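BH2358 protein (PDB 2RBD) is of unknown function but is probably a spore coat protein, with a helical chain of the ferritin-like clan that assembles as a tetramer. Local coordinates at residues N34-F39 with D53-A58. Residues are numbered along the deposited sequence; the frame is centred on the assembly and turned at random. Where two conformers were deposited one is given.
Sequences NGYRSF and DEAIQA
Y36 and I56 share one first torsion: each turns its main branch, CG of the tyrosine (chi1 -70°) and CG1 of the isoleucine (chi1 -68°), anti to its own carbonyl carbon. With both CB atoms directed at the partner helix, this brings I56 CG1 up against the tyrosine stem, 3.9 Å from Y36 CB. The same isoleucine branch continues to CD1, which touches both Y36 CB and, at 3.9 Å, R37 CG. The tyrosine ring itself reaches the residue preceding I56, where A55 CB meets its CD2-CE2 edge near the ring plane, 4.0 Å from Y36 CE2. Within the two segments the ring thus meets the methyl of A55, while the branched I56 side chain packs at the CB of the tyrosine. R37 crosses I56 obliquely with its aliphatic part and carries its charge onward, where NE makes a weak, long ion pair with D83.

No hydrogen bond joins the segments; the contact is apolar, and the hydroxyl of the buried Y36 is hydrogen-bonded to D110 on helix 100-124. The Y36 side chain also packs against I107 of that helix, and against I52 and M59 of helix 46-72. The segment axes approach to 9.8 Å at 158° between their directions, with Y36 and I56 closest in register. The example illustrates how consecutive helices 16-42 and 46-72 pair as an antiparallel hairpin inside a four-helix bundle, as in the ferritin-like clan to which this family belongs.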
ATOM      1  N   ASN A  34      -2.561 -16.833 -16.753  1.00 14.47           N
ATOM      2  CA  ASN A  34      -3.230 -18.119 -16.658  1.00 13.48           C
ATOM      3  C   ASN A  34      -4.694 -17.966 -16.267  1.00 12.13           C
ATOM      4  O   ASN A  34      -5.567 -18.546 -16.894  1.00 11.66           O
ATOM      5  CB  ASN A  34      -2.474 -18.992 -15.656  1.00 14.35           C
ATOM      6  CG  ASN A  34      -3.186 -20.309 -15.381  1.00 19.21           C
ATOM      7  OD1 ASN A  34      -3.454 -21.040 -16.288  1.00 22.96           O
ATOM      8  ND2 ASN A  34      -3.487 -20.585 -14.138  1.00 26.27           N
ATOM      9  N   GLY A  35      -4.974 -17.163 -15.248  1.00 10.87           N
ATOM     10  CA  GLY A  35      -6.369 -16.936 -14.832  1.00 11.46           C
ATOM     11  C   GLY A  35      -7.215 -16.268 -15.890  1.00 11.62           C
ATOM     12  O   GLY A  35      -8.361 -16.645 -16.100  1.00 12.73           O
ATOM     13  N   TYR A  36      -6.642 -15.287 -16.567  1.00 12.45           N
ATOM     14  CA  TYR A  36      -7.365 -14.578 -17.598  1.00 12.31           C
ATOM     15  C   TYR A  36      -7.604 -15.477 -18.831  1.00 10.50           C
ATOM     16  O   TYR A  36      -8.615 -15.358 -19.477  1.00 11.35           O
ATOM     17  CB  TYR A  36      -6.639 -13.300 -18.019  1.00 12.49           C
ATOM     18  CG  TYR A  36      -6.628 -12.198 -17.000  1.00 11.34           C
ATOM     19  CD1 TYR A  36      -6.966 -12.408 -15.673  1.00 13.35           C
ATOM     20  CD2 TYR A  36      -6.151 -10.958 -17.350  1.00 14.40           C
ATOM     21  CE1 TYR A  36      -6.912 -11.355 -14.734  1.00 15.77           C
ATOM     22  CE2 TYR A  36      -6.097  -9.915 -16.421  1.00 14.60           C
ATOM     23  CZ  TYR A  36      -6.463 -10.123 -15.142  1.00 13.36           C
ATOM     24  OH  TYR A  36      -6.366  -9.075 -14.243  1.00 14.74           O
ATOM     25  N   ARG A  37      -6.657 -16.350 -19.159  1.00 11.41           N
ATOM     26  CA  ARG A  37      -6.903 -17.336 -20.211  1.00 13.06           C
ATOM     27  C   ARG A  37      -8.078 -18.249 -19.837  1.00 12.89           C
ATOM     28  O   ARG A  37      -8.895 -18.630 -20.689  1.00 14.15           O
ATOM     29  CB  ARG A  37      -5.623 -18.102 -20.473  1.00 10.70           C
ATOM     30  CG  ARG A  37      -4.637 -17.301 -21.311  1.00 10.32           C
ATOM     31  CD  ARG A  37      -3.317 -18.039 -21.404  1.00 12.84           C
ATOM     32  NE  ARG A  37      -2.486 -17.500 -22.478  1.00 14.65           N
ATOM     33  CZ  ARG A  37      -1.211 -17.834 -22.635  1.00 15.16           C
ATOM     34  NH1 ARG A  37      -0.576 -18.582 -21.756  1.00 17.22           N
ATOM     35  NH2 ARG A  37      -0.549 -17.395 -23.680  1.00 20.45           N
ATOM     36  N   SER A  38      -8.206 -18.557 -18.548  1.00 11.32           N
ATOM     37  CA  SER A  38      -9.395 -19.307 -18.114  1.00 12.13           C
ATOM     38  C   SER A  38     -10.634 -18.425 -18.243  1.00 12.39           C
ATOM     39  O   SER A  38     -11.628 -18.837 -18.835  1.00 12.71           O
ATOM     40  CB  SER A  38      -9.254 -19.796 -16.690  1.00 14.63           C
ATOM     41  OG  SER A  38     -10.381 -20.577 -16.341  1.00 18.01           O
ATOM     42  N   PHE A  39     -10.547 -17.162 -17.800  1.00 13.74           N
ATOM     43  CA  PHE A  39     -11.677 -16.238 -17.945  1.00 12.55           C
ATOM     44  C   PHE A  39     -12.154 -16.071 -19.387  1.00 15.10           C
ATOM     45  O   PHE A  39     -13.337 -15.935 -19.603  1.00 15.19           O
ATOM     46  CB  PHE A  39     -11.336 -14.877 -17.380  1.00 14.34           C
ATOM     47  CG  PHE A  39     -11.310 -14.794 -15.866  1.00 11.87           C
ATOM     48  CD1 PHE A  39     -11.946 -15.710 -15.038  1.00 16.30           C
ATOM     49  CD2 PHE A  39     -10.693 -13.713 -15.284  1.00 16.45           C
ATOM     50  CE1 PHE A  39     -11.914 -15.557 -13.642  1.00 16.62           C
ATOM     51  CE2 PHE A  39     -10.646 -13.554 -13.904  1.00 18.54           C
ATOM     52  CZ  PHE A  39     -11.249 -14.490 -13.094  1.00 19.13           C
ATOM     53  N   ASP A  53      -8.182 -10.241 -23.683  1.00 14.30           N
ATOM     54  CA  ASP A  53      -7.116 -10.530 -24.631  1.00 14.34           C
ATOM     55  C   ASP A  53      -6.067  -9.416 -24.644  1.00 13.66           C
ATOM     56  O   ASP A  53      -4.867  -9.662 -24.693  1.00 14.02           O
ATOM     57  CB  ASP A  53      -7.688 -10.675 -26.045  1.00 16.81           C
ATOM     58  CG  ASP A  53      -8.199 -12.073 -26.359  1.00 27.56           C
ATOM     59  OD1 ASP A  53      -7.754 -13.060 -25.729  1.00 30.71           O
ATOM     60  OD2 ASP A  53      -9.039 -12.189 -27.293  1.00 39.78           O
ATOM     61  N   GLU A  54      -6.499  -8.182 -24.569  1.00 13.65           N
ATOM     62  CA  GLU A  54      -5.572  -7.069 -24.533  1.00 14.45           C
ATOM     63  C   GLU A  54      -4.713  -7.099 -23.271  1.00 14.28           C
ATOM     64  O   GLU A  54      -3.522  -6.828 -23.325  1.00 15.25           O
ATOM     65  CB  GLU A  54      -6.342  -5.772 -24.596  1.00 14.16           C
ATOM     66  CG  GLU A  54      -5.418  -4.562 -24.561  1.00 23.05           C
ATOM     67  CD  GLU A  54      -6.102  -3.220 -24.676  1.00 25.91           C
ATOM     68  OE1 GLU A  54      -7.317  -3.213 -25.014  1.00 22.27           O
ATOM     69  OE2 GLU A  54      -5.362  -2.209 -24.423  1.00 26.15           O
ATOM     70  N   ALA A  55      -5.335  -7.392 -22.142  1.00 14.81           N
ATOM     71  CA  ALA A  55      -4.591  -7.509 -20.906  1.00 13.75           C
ATOM     72  C   ALA A  55      -3.520  -8.587 -20.955  1.00 13.77           C
ATOM     73  O   ALA A  55      -2.402  -8.360 -20.477  1.00 13.74           O
ATOM     74  CB  ALA A  55      -5.525  -7.751 -19.728  1.00 12.75           C
ATOM     75  N   ILE A  56      -3.888  -9.761 -21.482  1.00 11.57           N
ATOM     76  CA  ILE A  56      -2.927 -10.864 -21.636  1.00 13.61           C
ATOM     77  C   ILE A  56      -1.752 -10.402 -22.482  1.00 15.52           C
ATOM     78  O   ILE A  56      -0.599 -10.612 -22.124  1.00 14.59           O
ATOM     79  CB  ILE A  56      -3.606 -12.078 -22.250  1.00 12.30           C
ATOM     80  CG1 ILE A  56      -4.623 -12.684 -21.256  1.00 13.98           C
ATOM     81  CG2 ILE A  56      -2.558 -13.134 -22.663  1.00 14.45           C
ATOM     82  CD1 ILE A  56      -5.686 -13.590 -21.901  1.00 12.01           C
ATOM     83  N   GLN A  57      -2.018  -9.753 -23.597  1.00 14.67           N
ATOM     84  CA  GLN A  57      -0.947  -9.335 -24.489  0.70 18.43           C
ATOM     85  C   GLN A  57      -0.048  -8.283 -23.817  1.00 16.45           C
ATOM     86  O   GLN A  57       1.168  -8.313 -23.942  1.00 18.50           O
ATOM     87  CB  GLN A  57      -1.576  -8.814 -25.795  0.70 18.26           C
ATOM     88  CG  GLN A  57      -0.612  -8.656 -26.946  0.70 29.03           C
ATOM     89  CD  GLN A  57      -1.295  -8.237 -28.249  0.70 28.49           C
ATOM     90  OE1 GLN A  57      -2.369  -8.748 -28.621  0.70 33.24           O
ATOM     91  NE2 GLN A  57      -0.660  -7.310 -28.951  0.70 28.74           N
ATOM     92  N   ALA A  58      -0.668  -7.358 -23.094  1.00 16.63           N
ATOM     93  CA  ALA A  58       0.062  -6.310 -22.360  1.00 16.07           C
ATOM     94  C   ALA A  58       0.994  -6.919 -21.318  1.00 15.76           C
ATOM     95  O   ALA A  58       2.155  -6.525 -21.196  1.00 15.05           O
ATOM     96  CB  ALA A  58      -0.909  -5.308 -21.724  1.00 15.02           C
TER